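Local coordinates for prophage MuSo2, 43 kDa tail protein (Shewanella oneidensis, PDB 3CDD) that probably serves as a baseplate protein of a Mu-like phage tail, trimeric in its assembly and related to the Mu baseplate assembly protein gpP, at residues E70-G75 with G296-I301; Q121-V126 with L178-A183; L158-A163 with V168-D173. All blocks are in the same frame, centred on the assembly; numbering follows the deposited sequence.

Contact 1 of 3, residues E70-G75 with G296-I301; sequences ERVITG and GKLWNI
L298 lies against the carboxylate of E70, at the place where the start of strand 70-84, which carries a classic beta bulge, meets the loop that runs from strand 281-288 to strand 304-309. The two side chains come from opposite directions. E70 reaches out with CG anti to the backbone N (chi1 -176°) and the chain beyond it extended, so that OE2 ends 3.6 Å from L298 CD1 and OE1 3.9 Å from L298 CG. The same methyl is met by the backbone, with R71 O 3.9 Å from L298 CD1, and by V72, whose CG2 approaches L298 CD1 to 4.1 Å at about a right angle.

No direct hydrogen bond joins the two segments; a water does so instead. It donates to E70 OE2 at a short 2.5 Å and accepts from L298 N at 2.8 Å, tying the carboxylate to the loop backbone just where the leucine leaves it. The other carboxylate oxygen, E70 OE1, forms a salt bridge to R291 NH1, which also bonds to G296 O and thus binds strand and loop together; both oxygens being engaged, the carboxylate is probably held against rotation.

Further out, the strand itself is set by the bulge, in which V72 and I73 both face V65 of strand 62-67. I67 of that strand touches both V72 and L298, joining the N-terminal GpP-like region to the fourth domain. R71 turns away from L298: NE forms a salt bridge to D66, and bends at chi2 (62°) and chi3 (55°) turn the guanidinium forward along its own strand. There NH1 donates in the guanidinium plane to T74 OG1, 2.9 Å away.

Contact 2 of 3, residues Q121-V126 with L178-A183; sequences QIADIV and LVITRA
The bond from V126 N to I122 O, 3.0 Å long, closes one turn of helix 119-127, the helix that sets A123 CB against L178 and I180 in a helix-on-sheet packing. The sheet is a small mixed one of three strands, with 178-181 in the middle between 134-136 and 169-172, and it belongs to the gp44-like second domain. Nothing polar crosses between the two segments. A123 presents a single methyl toward the strand, and two branched side chains converge on it: L178 CD2 approaches A123 CB to 4.2 Å, and I180 CD1 to the same distance.

L178 and I180 alternate with V179, so both point to the helix face of the sheet. They reach the methyl by different torsions. In L178 CG is anti to the backbone N (chi1 -176°), whereas in I180 chi1 of -54° places CG1 anti to the carbonyl carbon, and the extended chi2 (169°) carries CD1 on to A123.

The strand backbone is held by its neighbours: L178 bonds to K133 and I135, I180 to I135 and N137, and V179 to T171. V134 of strand 134-136 and L159 of helix 155-164 also touch A123, adding to the apolar setting. Beyond the strand, R182 NH1 donates to both D139 O and T138 OG1.

Contact 3 of 3, residues L158-A163 with V168-D173; sequences LLARLA and VLLTSD
L170 packs its isobutyl group against helix 155-164, from which the chain turns back through a short connection into strand 169-172. In this helix-strand unit the axes of the short segments approach to 8.3 Å, and their N-to-C directions differ by 139°.

Apolar contact dominates. The L170 methyls divide along the helix. CD1 rests against the peptide joining L159 and A160, 3.4 Å from A160 N, and also meets L159 CB at 3.6 Å. CD2 lies 3.9 Å from A163 CB, a turn further on. With CG anti to the carbonyl carbon (chi1 -46°), the side chain reaches the helix, and its two methyls are spread partly along it. V168 adds CG2, 4.0 Å from A163 CB. L159 continues on to A123 and L178, and V168 to L119 and I180, so the packing runs into the wider core.

Charge stays on the helix side facing away from the strand, where R161 NE makes salt bridges to E150 and E153.

The hydrogen-bonded part is a single backbone link closing the connection: V168 N donates to A163 O at 3.1 Å and an almost straight 170°.

In the fold
Contacts 2 and 3 lie in one buried apolar layer of the gp44-like domain, their centres about 6 Å apart, and rest on neighbouring strands of one three-stranded sheet: T181 O and V179 O are probably bonded to L169 N and T171 N. Two helices cover that sheet, 119-127 in contact 2 and 155-164 in contact 3. Contact 1 is only partly buried and joins parts more than 200 residues apart, with a water bridging its segments and R291, outside them, pairing with E70, where the others use methyl groups alone or with one backbone bond. Its centre lies about 20 Å from the centres of both, yet I301 CD1 packs on T171 OG1 of contact 3.

Contact 1 of 3, residues E70-G75 with G296-I301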
ATOM      1  N   GLU A  70      14.658 -34.342   8.698  1.00 30.70           N
ATOM      2  CA  GLU A  70      13.395 -34.409   7.946  1.00 31.70           C
ATOM      3  C   GLU A  70      13.173 -33.127   7.160  1.00 31.62           C
ATOM      4  O   GLU A  70      13.321 -32.034   7.697  1.00 32.34           O
ATOM      5  CB  GLU A  70      12.203 -34.658   8.871  1.00 31.57           C
ATOM      6  CG  GLU A  70      10.880 -34.837   8.140  1.00 32.46           C
ATOM      7  CD  GLU A  70       9.715 -35.142   9.072  1.00 33.00           C
ATOM      8  OE1 GLU A  70       9.927 -35.266  10.300  1.00 33.30           O
ATOM      9  OE2 GLU A  70       8.575 -35.261   8.569  1.00 35.32           O
ATOM     10  N   ARG A  71      12.791 -33.280   5.894  1.00 31.62           N
ATOM     11  CA  ARG A  71      12.605 -32.163   4.984  1.00 30.90           C
ATOM     12  C   ARG A  71      11.399 -31.304   5.364  1.00 30.42           C
ATOM     13  O   ARG A  71      10.304 -31.811   5.599  1.00 30.43           O
ATOM     14  CB  ARG A  71      12.484 -32.667   3.539  1.00 30.86           C
ATOM     15  CG  ARG A  71      12.536 -31.575   2.473  1.00 29.34           C
ATOM     16  CD  ARG A  71      13.884 -30.796   2.462  1.00 30.24           C
ATOM     17  NE  ARG A  71      15.045 -31.685   2.311  1.00 28.65           N
ATOM     18  CZ  ARG A  71      15.401 -32.294   1.172  1.00 31.07           C
ATOM     19  NH1 ARG A  71      14.694 -32.112   0.061  1.00 29.83           N
ATOM     20  NH2 ARG A  71      16.475 -33.095   1.137  1.00 31.39           N
ATOM     21  N   VAL A  72      11.619 -29.999   5.416  1.00 30.45           N
ATOM     22  CA  VAL A  72      10.551 -29.042   5.699  1.00 29.60           C
ATOM     23  C   VAL A  72      10.196 -28.288   4.413  1.00 29.58           C
ATOM     24  O   VAL A  72       9.021 -28.082   4.107  1.00 29.86           O
ATOM     25  CB  VAL A  72      10.952 -28.071   6.841  1.00 29.79           C
ATOM     26  CG1 VAL A  72       9.830 -27.048   7.125  1.00 29.09           C
ATOM     27  CG2 VAL A  72      11.273 -28.843   8.116  1.00 28.12           C
ATOM     28  N   ILE A  73      11.220 -27.892   3.660  1.00 29.42           N
ATOM     29  CA  ILE A  73      11.041 -27.081   2.447  1.00 28.56           C
ATOM     30  C   ILE A  73      12.227 -27.272   1.505  1.00 29.08           C
ATOM     31  O   ILE A  73      13.396 -27.343   1.937  1.00 28.20           O
ATOM     32  CB  ILE A  73      10.777 -25.544   2.749  1.00 29.32           C
ATOM     33  CG1 ILE A  73      10.281 -24.799   1.495  1.00 28.00           C
ATOM     34  CG2 ILE A  73      12.017 -24.827   3.406  1.00 27.76           C
ATOM     35  CD1 ILE A  73       9.799 -23.387   1.782  1.00 28.54           C
ATOM     36  N   THR A  74      11.909 -27.343   0.210  1.00 28.85           N
ATOM     37  CA  THR A  74      12.893 -27.546  -0.846  1.00 28.55           C
ATOM     38  C   THR A  74      12.665 -26.487  -1.934  1.00 28.89           C
ATOM     39  O   THR A  74      11.586 -26.415  -2.554  1.00 28.22           O
ATOM     40  CB  THR A  74      12.751 -28.956  -1.463  1.00 28.18           C
ATOM     41  OG1 THR A  74      12.790 -29.949  -0.428  1.00 28.55           O
ATOM     42  CG2 THR A  74      13.844 -29.240  -2.497  1.00 28.77           C
ATOM     43  N   GLY A  75      13.682 -25.667  -2.171  1.00 29.17           N
ATOM     44  CA  GLY A  75      13.563 -24.620  -3.190  1.00 29.70           C
ATOM     45  C   GLY A  75      14.865 -23.938  -3.538  1.00 29.94           C
ATOM     46  O   GLY A  75      15.899 -24.591  -3.670  1.00 29.94           O
ATOM     47  N   GLY A 296       4.408 -37.340  16.570  1.00 27.73           N
ATOM     48  CA  GLY A 296       5.819 -37.055  16.259  1.00 28.93           C
ATOM     49  C   GLY A 296       6.006 -36.617  14.815  1.00 29.72           C
ATOM     50  O   GLY A 296       7.124 -36.523  14.323  1.00 29.45           O
ATOM     51  N   LYS A 297       4.897 -36.317  14.139  1.00 30.63           N
ATOM     52  CA  LYS A 297       4.943 -35.876  12.759  1.00 30.87           C
ATOM     53  C   LYS A 297       4.867 -34.365  12.720  1.00 30.47           C
ATOM     54  O   LYS A 297       4.248 -33.736  13.580  1.00 31.22           O
ATOM     55  CB  LYS A 297       3.820 -36.514  11.926  1.00 31.89           C
ATOM     56  CG  LYS A 297       3.838 -38.060  11.909  1.00 32.47           C
ATOM     57  CD  LYS A 297       4.745 -38.617  10.813  1.00 36.16           C
ATOM     58  CE  LYS A 297       4.724 -40.145  10.759  1.00 35.66           C
ATOM     59  NZ  LYS A 297       5.916 -40.775  11.396  1.00 38.24           N
ATOM     60  N   LEU A 298       5.545 -33.774  11.737  1.00 29.86           N
ATOM     61  CA  LEU A 298       5.427 -32.350  11.469  1.00 28.55           C
ATOM     62  C   LEU A 298       3.963 -31.986  11.240  1.00 28.44           C
ATOM     63  O   LEU A 298       3.241 -32.750  10.603  1.00 28.79           O
ATOM     64  CB  LEU A 298       6.249 -31.987  10.228  1.00 28.05           C
ATOM     65  CG  LEU A 298       7.781 -32.037  10.367  1.00 28.78           C
ATOM     66  CD1 LEU A 298       8.501 -31.691   9.040  1.00 28.97           C
ATOM     67  CD2 LEU A 298       8.312 -31.175  11.548  1.00 24.31           C
ATOM     68  N   TRP A 299       3.520 -30.839  11.764  1.00 26.98           N
ATOM     69  CA  TRP A 299       2.221 -30.281  11.384  1.00 27.14           C
ATOM     70  C   TRP A 299       2.179 -30.151   9.875  1.00 27.28           C
ATOM     71  O   TRP A 299       3.160 -29.727   9.273  1.00 28.14           O
ATOM     72  CB  TRP A 299       2.023 -28.887  11.981  1.00 25.93           C
ATOM     73  CG  TRP A 299       1.802 -28.913  13.451  1.00 26.10           C
ATOM     74  CD1 TRP A 299       2.726 -28.641  14.436  1.00 21.91           C
ATOM     75  CD2 TRP A 299       0.575 -29.209  14.119  1.00 26.36           C
ATOM     76  NE1 TRP A 299       2.129 -28.724  15.665  1.00 21.50           N
ATOM     77  CE2 TRP A 299       0.814 -29.080  15.504  1.00 24.71           C
ATOM     78  CE3 TRP A 299      -0.722 -29.546  13.677  1.00 26.80           C
ATOM     79  CZ2 TRP A 299      -0.185 -29.323  16.459  1.00 26.93           C
ATOM     80  CZ3 TRP A 299      -1.708 -29.787  14.621  1.00 23.86           C
ATOM     81  CH2 TRP A 299      -1.443 -29.656  15.996  1.00 26.43           C
ATOM     82  N   ASN A 300       1.033 -30.467   9.271  1.00 27.50           N
ATOM     83  CA  ASN A 300       0.954 -30.618   7.811  1.00 27.29           C
ATOM     84  C   ASN A 300      -0.276 -29.920   7.271  1.00 27.12           C
ATOM     85  O   ASN A 300      -1.319 -30.007   7.876  1.00 25.45           O
ATOM     86  CB  ASN A 300       0.921 -32.109   7.458  1.00 26.95           C
ATOM     87  CG  ASN A 300       1.163 -32.386   5.975  1.00 28.07           C
ATOM     88  OD1 ASN A 300       1.518 -31.491   5.185  1.00 29.31           O
ATOM     89  ND2 ASN A 300       0.981 -33.633   5.595  1.00 24.90           N
ATOM     90  N   ILE A 301      -0.137 -29.206   6.149  1.00 27.56           N
ATOM     91  CA  ILE A 301      -1.279 -28.545   5.520  1.00 28.07           C
ATOM     92  C   ILE A 301      -2.220 -29.599   4.951  1.00 27.77           C
ATOM     93  O   ILE A 301      -1.818 -30.731   4.713  1.00 27.95           O
ATOM     94  CB  ILE A 301      -0.894 -27.545   4.374  1.00 27.83           C
ATOM     95  CG1 ILE A 301      -0.011 -28.219   3.305  1.00 28.15           C
ATOM     96  CG2 ILE A 301      -0.267 -26.249   4.947  1.00 29.64           C
ATOM     97  CD1 ILE A 301       0.399 -27.270   2.140  1.00 28.21           C
TER
HETATM   98  O   HOH W   1       6.669 -35.660  10.068  1.00 30.23           O

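Contact 2 of 3, residues Q121-V126 with L178-A183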
ATOM      1  N   GLN A 121      -1.819 -34.436 -17.506  1.00 26.54           N
ATOM      2  CA  GLN A 121      -0.946 -34.436 -18.672  1.00 26.49           C
ATOM      3  C   GLN A 121      -0.389 -33.037 -18.958  1.00 26.20           C
ATOM      4  O   GLN A 121       0.803 -32.879 -19.250  1.00 25.94           O
ATOM      5  CB  GLN A 121      -1.648 -35.007 -19.907  1.00 26.91           C
ATOM      6  CG  GLN A 121      -1.909 -36.502 -19.832  1.00 27.04           C
ATOM      7  CD  GLN A 121      -2.954 -36.938 -20.829  1.00 27.74           C
ATOM      8  OE1 GLN A 121      -4.003 -36.303 -20.962  1.00 26.32           O
ATOM      9  NE2 GLN A 121      -2.670 -38.023 -21.547  1.00 27.21           N
ATOM     10  N   ILE A 122      -1.236 -32.019 -18.863  1.00 26.22           N
ATOM     11  CA  ILE A 122      -0.753 -30.660 -19.099  1.00 26.33           C
ATOM     12  C   ILE A 122       0.324 -30.285 -18.054  1.00 26.83           C
ATOM     13  O   ILE A 122       1.397 -29.798 -18.406  1.00 26.67           O
ATOM     14  CB  ILE A 122      -1.917 -29.625 -19.204  1.00 26.00           C
ATOM     15  CG1 ILE A 122      -2.685 -29.853 -20.513  1.00 25.44           C
ATOM     16  CG2 ILE A 122      -1.383 -28.189 -19.116  1.00 25.24           C
ATOM     17  CD1 ILE A 122      -4.102 -29.337 -20.513  1.00 24.42           C
ATOM     18  N   ALA A 123       0.045 -30.558 -16.783  1.00 28.00           N
ATOM     19  CA  ALA A 123       0.963 -30.210 -15.690  1.00 28.79           C
ATOM     20  C   ALA A 123       2.307 -30.915 -15.856  1.00 29.73           C
ATOM     21  O   ALA A 123       3.343 -30.296 -15.629  1.00 30.62           O
ATOM     22  CB  ALA A 123       0.337 -30.505 -14.320  1.00 28.16           C
ATOM     23  N   ASP A 124       2.290 -32.193 -16.268  1.00 30.33           N
ATOM     24  CA  ASP A 124       3.523 -32.932 -16.604  1.00 31.26           C
ATOM     25  C   ASP A 124       4.357 -32.188 -17.657  1.00 31.16           C
ATOM     26  O   ASP A 124       5.585 -32.059 -17.516  1.00 31.20           O
ATOM     27  CB  ASP A 124       3.213 -34.361 -17.113  1.00 31.97           C
ATOM     28  CG  ASP A 124       2.778 -35.331 -15.995  1.00 33.77           C
ATOM     29  OD1 ASP A 124       2.918 -35.013 -14.800  1.00 37.23           O
ATOM     30  OD2 ASP A 124       2.295 -36.438 -16.320  1.00 37.06           O
ATOM     31  N   ILE A 125       3.682 -31.691 -18.699  1.00 30.79           N
ATOM     32  CA  ILE A 125       4.333 -30.941 -19.786  1.00 30.52           C
ATOM     33  C   ILE A 125       4.994 -29.634 -19.330  1.00 29.84           C
ATOM     34  O   ILE A 125       6.204 -29.458 -19.494  1.00 29.24           O
ATOM     35  CB  ILE A 125       3.366 -30.655 -20.980  1.00 30.89           C
ATOM     36  CG1 ILE A 125       3.010 -31.962 -21.708  1.00 31.26           C
ATOM     37  CG2 ILE A 125       4.029 -29.672 -21.973  1.00 31.39           C
ATOM     38  CD1 ILE A 125       1.764 -31.903 -22.589  1.00 31.23           C
ATOM     39  N   VAL A 126       4.208 -28.723 -18.746  1.00 28.97           N
ATOM     40  CA  VAL A 126       4.734 -27.397 -18.388  1.00 28.47           C
ATOM     41  C   VAL A 126       5.756 -27.403 -17.239  1.00 28.47           C
ATOM     42  O   VAL A 126       6.552 -26.482 -17.134  1.00 27.93           O
ATOM     43  CB  VAL A 126       3.603 -26.346 -18.151  1.00 28.54           C
ATOM     44  CG1 VAL A 126       2.707 -26.221 -19.426  1.00 27.61           C
ATOM     45  CG2 VAL A 126       2.772 -26.691 -16.902  1.00 27.82           C
ATOM     46  N   LEU A 178       5.056 -30.301  -7.397  1.00 27.35           N
ATOM     47  CA  LEU A 178       3.662 -29.851  -7.574  1.00 27.37           C
ATOM     48  C   LEU A 178       2.646 -30.932  -7.168  1.00 27.19           C
ATOM     49  O   LEU A 178       2.731 -32.075  -7.632  1.00 26.26           O
ATOM     50  CB  LEU A 178       3.412 -29.428  -9.020  1.00 26.97           C
ATOM     51  CG  LEU A 178       2.026 -28.846  -9.308  1.00 27.99           C
ATOM     52  CD1 LEU A 178       1.871 -27.475  -8.651  1.00 26.80           C
ATOM     53  CD2 LEU A 178       1.773 -28.756 -10.794  1.00 27.67           C
ATOM     54  N   VAL A 179       1.702 -30.564  -6.302  1.00 27.31           N
ATOM     55  CA  VAL A 179       0.657 -31.484  -5.833  1.00 27.91           C
ATOM     56  C   VAL A 179      -0.733 -31.084  -6.333  1.00 28.88           C
ATOM     57  O   VAL A 179      -1.189 -29.950  -6.131  1.00 29.02           O
ATOM     58  CB  VAL A 179       0.615 -31.639  -4.282  1.00 28.32           C
ATOM     59  CG1 VAL A 179      -0.509 -32.608  -3.868  1.00 26.94           C
ATOM     60  CG2 VAL A 179       1.937 -32.126  -3.744  1.00 27.27           C
ATOM     61  N   ILE A 180      -1.397 -32.039  -6.986  1.00 29.30           N
ATOM     62  CA  ILE A 180      -2.786 -31.891  -7.384  1.00 29.80           C
ATOM     63  C   ILE A 180      -3.692 -32.701  -6.455  1.00 30.25           C
ATOM     64  O   ILE A 180      -3.638 -33.944  -6.405  1.00 29.52           O
ATOM     65  CB  ILE A 180      -3.020 -32.292  -8.847  1.00 29.69           C
ATOM     66  CG1 ILE A 180      -2.067 -31.521  -9.773  1.00 30.31           C
ATOM     67  CG2 ILE A 180      -4.491 -32.071  -9.219  1.00 29.56           C
ATOM     68  CD1 ILE A 180      -2.044 -32.034 -11.227  1.00 29.58           C
ATOM     69  N   THR A 181      -4.527 -31.984  -5.719  1.00 30.58           N
ATOM     70  CA  THR A 181      -5.339 -32.624  -4.699  1.00 31.35           C
ATOM     71  C   THR A 181      -6.706 -31.959  -4.501  1.00 31.40           C
ATOM     72  O   THR A 181      -7.132 -31.116  -5.296  1.00 31.69           O
ATOM     73  CB  THR A 181      -4.525 -32.727  -3.382  1.00 31.71           C
ATOM     74  OG1 THR A 181      -5.219 -33.561  -2.451  1.00 32.98           O
ATOM     75  CG2 THR A 181      -4.241 -31.336  -2.769  1.00 31.51           C
ATOM     76  N   ARG A 182      -7.410 -32.385  -3.461  1.00 31.94           N
ATOM     77  CA  ARG A 182      -8.644 -31.744  -3.012  1.00 32.60           C
ATOM     78  C   ARG A 182      -8.526 -31.639  -1.512  1.00 32.32           C
ATOM     79  O   ARG A 182      -7.663 -32.287  -0.930  1.00 32.93           O
ATOM     80  CB  ARG A 182      -9.879 -32.602  -3.357  1.00 32.21           C
ATOM     81  CG  ARG A 182     -10.378 -32.479  -4.793  1.00 32.92           C
ATOM     82  CD  ARG A 182     -11.654 -33.324  -4.962  1.00 33.68           C
ATOM     83  NE  ARG A 182     -12.420 -33.009  -6.173  1.00 34.93           N
ATOM     84  CZ  ARG A 182     -12.219 -33.560  -7.368  1.00 33.15           C
ATOM     85  NH1 ARG A 182     -11.264 -34.467  -7.537  1.00 32.96           N
ATOM     86  NH2 ARG A 182     -12.977 -33.200  -8.395  1.00 31.58           N
ATOM     87  N   ALA A 183      -9.394 -30.852  -0.878  1.00 32.35           N
ATOM     88  CA  ALA A 183      -9.455 -30.802   0.585  1.00 32.88           C
ATOM     89  C   ALA A 183      -9.471 -32.217   1.153  1.00 33.09           C
ATOM     90  O   ALA A 183     -10.322 -33.025   0.788  1.00 33.60           O
ATOM     91  CB  ALA A 183     -10.682 -30.048   1.038  1.00 32.61           C
TER

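Contact 3 of 3, residues L158-A163 with V168-D173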
ATOM      1  N   LEU A 158      -1.789 -21.089 -15.730  1.00 28.39           N
ATOM      2  CA  LEU A 158      -2.489 -22.043 -16.585  1.00 28.65           C
ATOM      3  C   LEU A 158      -3.075 -23.193 -15.779  1.00 28.47           C
ATOM      4  O   LEU A 158      -4.253 -23.527 -15.920  1.00 28.51           O
ATOM      5  CB  LEU A 158      -1.582 -22.599 -17.675  1.00 28.71           C
ATOM      6  CG  LEU A 158      -2.159 -23.784 -18.447  1.00 29.43           C
ATOM      7  CD1 LEU A 158      -3.326 -23.319 -19.305  1.00 30.52           C
ATOM      8  CD2 LEU A 158      -1.087 -24.464 -19.299  1.00 29.07           C
ATOM      9  N   LEU A 159      -2.254 -23.792 -14.926  1.00 28.05           N
ATOM     10  CA  LEU A 159      -2.684 -24.948 -14.151  1.00 27.52           C
ATOM     11  C   LEU A 159      -3.787 -24.573 -13.188  1.00 27.81           C
ATOM     12  O   LEU A 159      -4.721 -25.349 -12.986  1.00 27.98           O
ATOM     13  CB  LEU A 159      -1.494 -25.613 -13.446  1.00 26.79           C
ATOM     14  CG  LEU A 159      -0.472 -26.189 -14.451  1.00 26.75           C
ATOM     15  CD1 LEU A 159       0.812 -26.731 -13.789  1.00 26.32           C
ATOM     16  CD2 LEU A 159      -1.120 -27.260 -15.364  1.00 25.61           C
ATOM     17  N   ALA A 160      -3.700 -23.372 -12.616  1.00 27.83           N
ATOM     18  CA  ALA A 160      -4.692 -22.914 -11.652  1.00 28.06           C
ATOM     19  C   ALA A 160      -6.058 -22.700 -12.321  1.00 28.00           C
ATOM     20  O   ALA A 160      -7.078 -23.115 -11.771  1.00 27.97           O
ATOM     21  CB  ALA A 160      -4.208 -21.640 -10.913  1.00 28.15           C
ATOM     22  N   ARG A 161      -6.086 -22.099 -13.510  1.00 28.28           N
ATOM     23  CA  ARG A 161      -7.367 -21.947 -14.215  1.00 29.35           C
ATOM     24  C   ARG A 161      -7.998 -23.292 -14.635  1.00 29.22           C
ATOM     25  O   ARG A 161      -9.199 -23.510 -14.457  1.00 29.53           O
ATOM     26  CB  ARG A 161      -7.323 -20.925 -15.360  1.00 29.46           C
ATOM     27  CG  ARG A 161      -6.306 -21.141 -16.482  1.00 30.33           C
ATOM     28  CD  ARG A 161      -6.625 -20.143 -17.617  1.00 30.40           C
ATOM     29  NE  ARG A 161      -5.708 -20.156 -18.763  1.00 29.63           N
ATOM     30  CZ  ARG A 161      -5.918 -20.831 -19.893  1.00 33.70           C
ATOM     31  NH1 ARG A 161      -7.007 -21.587 -20.039  1.00 33.62           N
ATOM     32  NH2 ARG A 161      -5.040 -20.754 -20.893  1.00 32.20           N
ATOM     33  N   LEU A 162      -7.181 -24.204 -15.134  1.00 29.07           N
ATOM     34  CA  LEU A 162      -7.638 -25.570 -15.408  1.00 29.30           C
ATOM     35  C   LEU A 162      -8.177 -26.261 -14.142  1.00 29.29           C
ATOM     36  O   LEU A 162      -9.264 -26.856 -14.169  1.00 28.67           O
ATOM     37  CB  LEU A 162      -6.503 -26.394 -16.034  1.00 28.91           C
ATOM     38  CG  LEU A 162      -5.901 -25.903 -17.365  1.00 28.95           C
ATOM     39  CD1 LEU A 162      -4.779 -26.845 -17.810  1.00 28.78           C
ATOM     40  CD2 LEU A 162      -6.930 -25.769 -18.471  1.00 26.50           C
ATOM     41  N   ALA A 163      -7.406 -26.180 -13.050  1.00 29.29           N
ATOM     42  CA  ALA A 163      -7.785 -26.758 -11.759  1.00 29.66           C
ATOM     43  C   ALA A 163      -9.195 -26.327 -11.344  1.00 30.57           C
ATOM     44  O   ALA A 163      -9.977 -27.120 -10.807  1.00 30.80           O
ATOM     45  CB  ALA A 163      -6.772 -26.362 -10.680  1.00 28.75           C
ATOM     46  N   VAL A 168     -10.463 -28.996  -8.374  1.00 29.02           N
ATOM     47  CA  VAL A 168      -9.304 -29.493  -7.634  1.00 28.38           C
ATOM     48  C   VAL A 168      -8.391 -28.334  -7.208  1.00 28.62           C
ATOM     49  O   VAL A 168      -8.566 -27.192  -7.644  1.00 27.94           O
ATOM     50  CB  VAL A 168      -8.528 -30.639  -8.383  1.00 28.49           C
ATOM     51  CG1 VAL A 168      -9.487 -31.764  -8.809  1.00 27.65           C
ATOM     52  CG2 VAL A 168      -7.732 -30.128  -9.578  1.00 27.38           C
ATOM     53  N   LEU A 169      -7.459 -28.636  -6.313  1.00 29.01           N
ATOM     54  CA  LEU A 169      -6.514 -27.653  -5.782  1.00 29.25           C
ATOM     55  C   LEU A 169      -5.086 -27.967  -6.196  1.00 29.23           C
ATOM     56  O   LEU A 169      -4.713 -29.137  -6.294  1.00 29.20           O
ATOM     57  CB  LEU A 169      -6.557 -27.665  -4.249  1.00 29.20           C
ATOM     58  CG  LEU A 169      -7.877 -27.560  -3.498  1.00 30.28           C
ATOM     59  CD1 LEU A 169      -7.592 -27.672  -2.002  1.00 30.54           C
ATOM     60  CD2 LEU A 169      -8.551 -26.240  -3.831  1.00 32.21           C
ATOM     61  N   LEU A 170      -4.288 -26.916  -6.394  1.00 29.58           N
ATOM     62  CA  LEU A 170      -2.837 -27.035  -6.604  1.00 30.01           C
ATOM     63  C   LEU A 170      -2.074 -26.634  -5.343  1.00 29.73           C
ATOM     64  O   LEU A 170      -2.378 -25.618  -4.726  1.00 29.72           O
ATOM     65  CB  LEU A 170      -2.376 -26.157  -7.758  1.00 30.29           C
ATOM     66  CG  LEU A 170      -3.192 -26.177  -9.057  1.00 32.35           C
ATOM     67  CD1 LEU A 170      -2.556 -25.179  -9.982  1.00 32.78           C
ATOM     68  CD2 LEU A 170      -3.225 -27.585  -9.709  1.00 32.47           C
ATOM     69  N   THR A 171      -1.122 -27.459  -4.926  1.00 29.21           N
ATOM     70  CA  THR A 171      -0.233 -27.076  -3.810  1.00 28.91           C
ATOM     71  C   THR A 171       1.176 -27.654  -4.056  1.00 28.36           C
ATOM     72  O   THR A 171       1.526 -27.965  -5.192  1.00 27.08           O
ATOM     73  CB  THR A 171      -0.875 -27.409  -2.407  1.00 28.64           C
ATOM     74  OG1 THR A 171      -0.017 -26.981  -1.338  1.00 29.83           O
ATOM     75  CG2 THR A 171      -1.164 -28.874  -2.269  1.00 29.64           C
ATOM     76  N   SER A 172       1.995 -27.768  -3.023  1.00 28.20           N
ATOM     77  CA  SER A 172       3.292 -28.393  -3.194  1.00 28.53           C
ATOM     78  C   SER A 172       3.560 -29.266  -1.971  1.00 28.63           C
ATOM     79  O   SER A 172       2.852 -29.162  -0.962  1.00 29.90           O
ATOM     80  CB  SER A 172       4.386 -27.335  -3.413  1.00 28.02           C
ATOM     81  OG  SER A 172       4.513 -26.455  -2.304  1.00 28.17           O
ATOM     82  N   ASP A 173       4.564 -30.127  -2.043  1.00 28.35           N
ATOM     83  CA  ASP A 173       4.901 -30.948  -0.877  1.00 28.51           C
ATOM     84  C   ASP A 173       6.230 -30.476  -0.311  1.00 27.86           C
ATOM     85  O   ASP A 173       6.796 -29.516  -0.829  1.00 28.90           O
ATOM     86  CB  ASP A 173       4.887 -32.442  -1.240  1.00 28.12           C
ATOM     87  CG  ASP A 173       5.917 -32.807  -2.309  1.00 29.50           C
ATOM     88  OD1 ASP A 173       6.898 -32.046  -2.514  1.00 29.35           O
ATOM     89  OD2 ASP A 173       5.757 -33.876  -2.932  1.00 30.67           O
TER